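Local atomic coordinates of translocated intimin receptor Tir (Escherichia coli, PDB entry 2ZQK), a protein that acts as the host-membrane receptor for bacterial intimin, its extracellular region binding the adhesin while its intracellular parts trigger the actin polymerisation that builds pedestals. Residues A7-T12 with Q54-G59. Sequence-based numbering, arbitrary orientation.
Sequences ATETAT and QAKAAG
E9 lies along the helical segment 54-59 and has the most surface buried in this contact. Its CB packs against the carbonyl oxygen of A55 (E9 CB to A55 O, 3.5 Å), and the same oxygen receives a CA-H...O contact from the E9 backbone. With CG anti to the backbone N (chi1 162°) and the rest of the chain extended, the carboxylate travels beside the aliphatic part of K56, E9 OE2 lying 3.6 Å from K56 CG. The two side chains point the same way without forming a salt bridge; K56 NZ pairs instead with E53, and E9 has a weak, long ion pair with R13. One turn on, T12 sends CG2 to the A55 backbone, 3.7 Å from A55 CA, while its OG1 rests against the methyl of A58. That hydroxyl donates to T8 O in its own helix (T12 OG1 to T8 O, 2.8 Å), from the opposite face of the carbonyl to T12 N, so T8 O accepts two bonds from T12. T8 CG2 also reaches A58, against its carbonyl and 3.7 Å from A58 CB. The segment axes approach to 7.4 Å, their N-to-C directions 150° apart, and G59 CA is 4.6 Å from E9 CA, consistent with the small residues A55, A58 and G59 at the contact. This is an antiparallel helix pair: helices 7-21 and 45-67 of the intimin-binding domain pack side by side, with the 27-31/37-40 beta-hairpin between them in the chain.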
ATOM      1  N   ALA B   7     -32.562  -0.379 -28.912  1.00 88.74           N
ATOM      2  CA  ALA B   7     -31.638   0.586 -28.332  1.00 88.26           C
ATOM      3  C   ALA B   7     -31.834   0.656 -26.826  1.00 88.02           C
ATOM      4  O   ALA B   7     -30.878   0.872 -26.085  1.00 90.10           O
ATOM      5  CB  ALA B   7     -31.852   1.958 -28.945  1.00 67.93           C
ATOM      6  N   THR B   8     -33.073   0.465 -26.381  1.00 68.34           N
ATOM      7  CA  THR B   8     -33.385   0.516 -24.958  1.00 67.16           C
ATOM      8  C   THR B   8     -32.690  -0.586 -24.198  1.00 66.74           C
ATOM      9  O   THR B   8     -32.025  -0.331 -23.199  1.00 65.98           O
ATOM     10  CB  THR B   8     -34.886   0.383 -24.700  1.00 66.46           C
ATOM     11  OG1 THR B   8     -35.562   1.491 -25.302  1.00 68.30           O
ATOM     12  CG2 THR B   8     -35.174   0.354 -23.189  1.00 63.81           C
ATOM     13  N   GLU B   9     -32.861  -1.816 -24.666  1.00 78.31           N
ATOM     14  CA  GLU B   9     -32.234  -2.949 -24.017  1.00 78.99           C
ATOM     15  C   GLU B   9     -30.714  -2.788 -23.920  1.00 81.89           C
ATOM     16  O   GLU B   9     -30.148  -2.824 -22.821  1.00 86.62           O
ATOM     17  CB  GLU B   9     -32.573  -4.230 -24.769  1.00 69.88           C
ATOM     18  CG  GLU B   9     -31.641  -5.375 -24.444  1.00 70.37           C
ATOM     19  CD  GLU B   9     -32.032  -6.648 -25.139  1.00 75.26           C
ATOM     20  OE1 GLU B   9     -32.391  -6.574 -26.333  1.00 87.43           O
ATOM     21  OE2 GLU B   9     -31.971  -7.718 -24.497  1.00 76.66           O
ATOM     22  N   THR B  10     -30.056  -2.611 -25.066  1.00 72.23           N
ATOM     23  CA  THR B  10     -28.607  -2.457 -25.100  1.00 71.73           C
ATOM     24  C   THR B  10     -28.119  -1.322 -24.194  1.00 72.10           C
ATOM     25  O   THR B  10     -27.214  -1.523 -23.390  1.00 73.98           O
ATOM     26  CB  THR B  10     -28.112  -2.229 -26.551  1.00 60.91           C
ATOM     27  OG1 THR B  10     -28.407  -3.394 -27.333  1.00 60.83           O
ATOM     28  CG2 THR B  10     -26.609  -1.988 -26.585  1.00 53.68           C
ATOM     29  N   ALA B  11     -28.716  -0.141 -24.313  1.00 65.94           N
ATOM     30  CA  ALA B  11     -28.310   0.985 -23.478  1.00 66.39           C
ATOM     31  C   ALA B  11     -28.417   0.567 -22.027  1.00 66.25           C
ATOM     32  O   ALA B  11     -27.469   0.735 -21.260  1.00 68.09           O
ATOM     33  CB  ALA B  11     -29.199   2.190 -23.731  1.00 63.73           C
ATOM     34  N   THR B  12     -29.577   0.027 -21.656  1.00 63.82           N
ATOM     35  CA  THR B  12     -29.812  -0.436 -20.296  1.00 65.54           C
ATOM     36  C   THR B  12     -28.706  -1.402 -19.872  1.00 65.24           C
ATOM     37  O   THR B  12     -28.036  -1.185 -18.854  1.00 66.69           O
ATOM     38  CB  THR B  12     -31.168  -1.146 -20.174  1.00 69.08           C
ATOM     39  OG1 THR B  12     -32.221  -0.199 -20.379  1.00 72.77           O
ATOM     40  CG2 THR B  12     -31.331  -1.763 -18.797  1.00 68.36           C
ATOM     41  N   GLN B  54     -33.160  -7.678 -16.733  1.00 63.41           N
ATOM     42  CA  GLN B  54     -33.494  -6.263 -16.583  1.00 62.69           C
ATOM     43  C   GLN B  54     -33.408  -5.575 -17.942  1.00 63.03           C
ATOM     44  O   GLN B  54     -34.324  -4.849 -18.344  1.00 61.64           O
ATOM     45  CB  GLN B  54     -32.526  -5.590 -15.611  1.00 73.47           C
ATOM     46  CG  GLN B  54     -32.821  -5.832 -14.146  1.00 79.54           C
ATOM     47  CD  GLN B  54     -31.829  -5.131 -13.234  1.00 83.47           C
ATOM     48  OE1 GLN B  54     -30.697  -5.594 -13.044  1.00 84.20           O
ATOM     49  NE2 GLN B  54     -32.245  -3.998 -12.675  1.00 80.21           N
ATOM     50  N   ALA B  55     -32.297  -5.803 -18.642  1.00 55.00           N
ATOM     51  CA  ALA B  55     -32.109  -5.234 -19.967  1.00 55.34           C
ATOM     52  C   ALA B  55     -33.319  -5.584 -20.856  1.00 55.94           C
ATOM     53  O   ALA B  55     -33.864  -4.725 -21.547  1.00 54.54           O
ATOM     54  CB  ALA B  55     -30.829  -5.775 -20.577  1.00 60.90           C
ATOM     55  N   LYS B  56     -33.746  -6.843 -20.824  1.00 49.46           N
ATOM     56  CA  LYS B  56     -34.885  -7.276 -21.625  1.00 49.54           C
ATOM     57  C   LYS B  56     -36.204  -6.657 -21.193  1.00 47.89           C
ATOM     58  O   LYS B  56     -37.067  -6.407 -22.029  1.00 48.11           O
ATOM     59  CB  LYS B  56     -35.051  -8.799 -21.577  1.00 64.13           C
ATOM     60  CG  LYS B  56     -33.910  -9.613 -22.141  1.00 66.37           C
ATOM     61  CD  LYS B  56     -34.433 -10.960 -22.622  1.00 71.53           C
ATOM     62  CE  LYS B  56     -33.337 -12.005 -22.708  1.00 78.79           C
ATOM     63  NZ  LYS B  56     -33.003 -12.541 -21.354  1.00 85.38           N
ATOM     64  N   ALA B  57     -36.379  -6.439 -19.894  1.00 62.70           N
ATOM     65  CA  ALA B  57     -37.625  -5.858 -19.394  1.00 63.15           C
ATOM     66  C   ALA B  57     -37.733  -4.420 -19.865  1.00 63.84           C
ATOM     67  O   ALA B  57     -38.822  -3.948 -20.193  1.00 64.69           O
ATOM     68  CB  ALA B  57     -37.678  -5.921 -17.870  1.00 50.66           C
ATOM     69  N   ALA B  58     -36.593  -3.734 -19.894  1.00 56.64           N
ATOM     70  CA  ALA B  58     -36.533  -2.353 -20.346  1.00 58.32           C
ATOM     71  C   ALA B  58     -36.950  -2.346 -21.806  1.00 62.10           C
ATOM     72  O   ALA B  58     -37.680  -1.456 -22.245  1.00 64.84           O
ATOM     73  CB  ALA B  58     -35.120  -1.825 -20.213  1.00 45.23           C
ATOM     74  N   GLY B  59     -36.478  -3.350 -22.546  1.00 68.21           N
ATOM     75  CA  GLY B  59     -36.804  -3.475 -23.954  1.00 67.18           C
ATOM     76  C   GLY B  59     -38.292  -3.659 -24.214  1.00 68.52           C
ATOM     77  O   GLY B  59     -38.891  -2.931 -25.016  1.00 68.41           O
TER